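Local coordinates for protein HTH-type transcriptional regulator Rv1985c/MT2039 (Mycobacterium tuberculosis, PDB 3ISP) that binds DNA as a homodimeric LysR-type transcriptional regulator, probably activating expression of the exporter LysE while repressing its own gene, at residues A[160-165]-A[261-266]. Residues are numbered along the deposited sequence; the frame is centred on the assembly and turned at random.
Sequences LGEMRY and HLDVPL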
loop_
_atom_site.group_PDB
_atom_site.type_symbol
_atom_site.label_atom_id
_atom_site.label_comp_id
_atom_site.label_asym_id
_atom_site.label_seq_id
_atom_site.Cartn_x
_atom_site.Cartn_y
_atom_site.Cartn_z
ATOM N N LEU A 160 -17.578 25.972 -1.748
ATOM C CA LEU A 160 -16.795 27.178 -1.540
ATOM C C LEU A 160 -16.698 27.984 -2.827
ATOM O O LEU A 160 -16.441 29.184 -2.786
ATOM C CB LEU A 160 -15.401 26.802 -1.063
ATOM C CG LEU A 160 -15.306 26.284 0.368
ATOM C CD1 LEU A 160 -13.945 25.650 0.558
ATOM C CD2 LEU A 160 -15.506 27.409 1.355
ATOM N N GLY A 161 -16.937 27.307 -3.953
ATOM C CA GLY A 161 -16.701 27.846 -5.279
ATOM C C GLY A 161 -15.783 26.930 -6.075
ATOM O O GLY A 161 -15.477 25.826 -5.660
ATOM N N GLU A 162 -15.332 27.381 -7.234
ATOM C CA GLU A 162 -14.340 26.616 -7.988
ATOM C C GLU A 162 -13.038 27.398 -8.166
ATOM O O GLU A 162 -13.050 28.632 -8.266
ATOM C CB GLU A 162 -14.905 26.199 -9.342
ATOM C CG GLU A 162 -16.204 25.445 -9.236
ATOM C CD GLU A 162 -16.773 25.092 -10.593
ATOM O OE1 GLU A 162 -16.306 25.678 -11.606
ATOM O OE2 GLU A 162 -17.690 24.232 -10.636
ATOM N N MET A 163 -11.923 26.669 -8.171
ATOM C CA MET A 163 -10.593 27.248 -8.415
ATOM C C MET A 163 -10.252 27.009 -9.882
ATOM O O MET A 163 -10.433 25.902 -10.380
ATOM C CB MET A 163 -9.547 26.598 -7.484
ATOM C CG MET A 163 -8.080 26.943 -7.771
ATOM S SD MET A 163 -6.948 26.527 -6.418
ATOM C CE MET A 163 -7.557 24.909 -6.014
ATOM N N ARG A 164 -9.806 28.037 -10.592
ATOM C CA ARG A 164 -9.422 27.828 -11.988
ATOM C C ARG A 164 -7.931 27.537 -12.154
ATOM O O ARG A 164 -7.088 28.179 -11.522
ATOM C CB ARG A 164 -9.812 29.008 -12.873
ATOM C CG ARG A 164 -9.365 28.813 -14.306
ATOM C CD ARG A 164 -10.175 29.642 -15.277
ATOM N NE ARG A 164 -11.595 29.353 -15.180
ATOM C CZ ARG A 164 -12.552 30.211 -15.507
ATOM N NH1 ARG A 164 -12.238 31.415 -15.949
ATOM N NH2 ARG A 164 -13.825 29.868 -15.375
ATOM N N TYR A 165 -7.617 26.574 -13.014
ATOM C CA TYR A 165 -6.234 26.194 -13.290
ATOM C C TYR A 165 -5.834 26.483 -14.740
ATOM O O TYR A 165 -6.437 25.939 -15.668
ATOM C CB TYR A 165 -6.030 24.707 -12.998
ATOM C CG TYR A 165 -5.941 24.373 -11.533
ATOM C CD1 TYR A 165 -4.719 24.351 -10.886
ATOM C CD2 TYR A 165 -7.079 24.062 -10.799
ATOM C CE1 TYR A 165 -4.627 24.043 -9.554
ATOM C CE2 TYR A 165 -6.995 23.757 -9.460
ATOM C CZ TYR A 165 -5.767 23.751 -8.841
ATOM O OH TYR A 165 -5.668 23.453 -7.501
ATOM N N HIS A 261 -8.767 25.705 -19.939
ATOM C CA HIS A 261 -8.521 25.733 -18.500
ATOM C C HIS A 261 -9.274 24.624 -17.741
ATOM O O HIS A 261 -10.038 23.853 -18.331
ATOM C CB HIS A 261 -8.852 27.108 -17.910
ATOM C CG HIS A 261 -10.260 27.559 -18.160
ATOM N ND1 HIS A 261 -11.357 26.883 -17.672
ATOM C CD2 HIS A 261 -10.745 28.630 -18.829
ATOM C CE1 HIS A 261 -12.458 27.512 -18.041
ATOM N NE2 HIS A 261 -12.113 28.577 -18.740
ATOM N N LEU A 262 -9.040 24.539 -16.437
ATOM C CA LEU A 262 -9.761 23.583 -15.611
ATOM C C LEU A 262 -10.403 24.280 -14.438
ATOM O O LEU A 262 -9.743 25.026 -13.712
ATOM C CB LEU A 262 -8.841 22.482 -15.078
ATOM C CG LEU A 262 -8.705 21.215 -15.908
ATOM C CD1 LEU A 262 -8.314 20.076 -14.998
ATOM C CD2 LEU A 262 -10.002 20.900 -16.615
ATOM N N ASP A 263 -11.695 24.040 -14.255
ATOM C CA ASP A 263 -12.360 24.476 -13.043
ATOM C C ASP A 263 -12.495 23.276 -12.127
ATOM O O ASP A 263 -12.947 22.198 -12.538
ATOM C CB ASP A 263 -13.718 25.106 -13.341
ATOM C CG ASP A 263 -13.602 26.399 -14.122
ATOM O OD1 ASP A 263 -12.996 27.362 -13.608
ATOM O OD2 ASP A 263 -14.134 26.461 -15.251
ATOM N N VAL A 264 -12.064 23.460 -10.887
ATOM C CA VAL A 264 -12.136 22.404 -9.894
ATOM C C VAL A 264 -12.970 22.912 -8.740
ATOM O O VAL A 264 -12.580 23.852 -8.062
ATOM C CB VAL A 264 -10.729 22.015 -9.393
ATOM C CG1 VAL A 264 -10.737 20.622 -8.780
ATOM C CG2 VAL A 264 -9.741 22.070 -10.539
ATOM N N PRO A 265 -14.149 22.319 -8.540
ATOM C CA PRO A 265 -14.965 22.676 -7.379
ATOM C C PRO A 265 -14.215 22.372 -6.094
ATOM O O PRO A 265 -13.662 21.280 -5.951
ATOM C CB PRO A 265 -16.162 21.732 -7.497
ATOM C CG PRO A 265 -16.231 21.362 -8.914
ATOM C CD PRO A 265 -14.818 21.333 -9.405
ATOM N N LEU A 266 -14.181 23.334 -5.182
ATOM C CA LEU A 266 -13.742 23.084 -3.819
ATOM C C LEU A 266 -14.947 22.975 -2.872
ATOM O O LEU A 266 -16.047 23.451 -3.190
ATOM C CB LEU A 266 -12.822 24.193 -3.354
ATOM C CG LEU A 266 -11.479 24.274 -4.081
ATOM C CD1 LEU A 266 -10.705 25.475 -3.585
ATOM C CD2 LEU A 266 -10.684 23.005 -3.886
#
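Arg164 reaches across to His261 and Asp263 at once, and its side chain, followed outward, illustrates how one residue can join two others, one on the facing antiparallel strand and one in the loop just before it. CB lies beside Asp263 OD1 and CG passes Leu262 O. CD then settles over the imidazole face of His261, 3.7 Å from the ring centroid, as a CH-pi contact. A bend at chi3 (-57°) after an extended start lays the guanidinium flat over the same ring, the planes 13° apart. NE, above the middle of the imidazole, also donates to Asp263 OD1 at 2.9 Å on its syn side, forming a salt bridge; CZ lies near His261 NE2, and NH2 adds two weak bonds to the carboxylate oxygens. The pair belongs to the two long strands, 155-169 and 255-271, that run side by side through the LysR-type effector-binding domain, which has the fold of periplasmic binding proteins, its two lobes linked by a pair of strands passing from one to the other. Backbone bonds hold the ladder: Met163 and Val264 exchange a reciprocal pair, Met163 N to Val264 O measuring 2.9 Å, and Tyr165 and Leu262 do likewise. On the Arg164 face, Glu162 CG lies 3.6 Å from Pro265 CA, the two side chains running alongside. Glu162 OE1 comes 4.2 Å from Asp263 OD1, a like-charge approach that the salt bridge of Asp263 to Arg164 would be expected to soften. The other face is largely apolar: CD2 and CE2 of Tyr165 lie against Val264 CG2, while Tyr165 OH hydrogen-bonds Asp104 OD2, and Leu262 packs on helix 201-210.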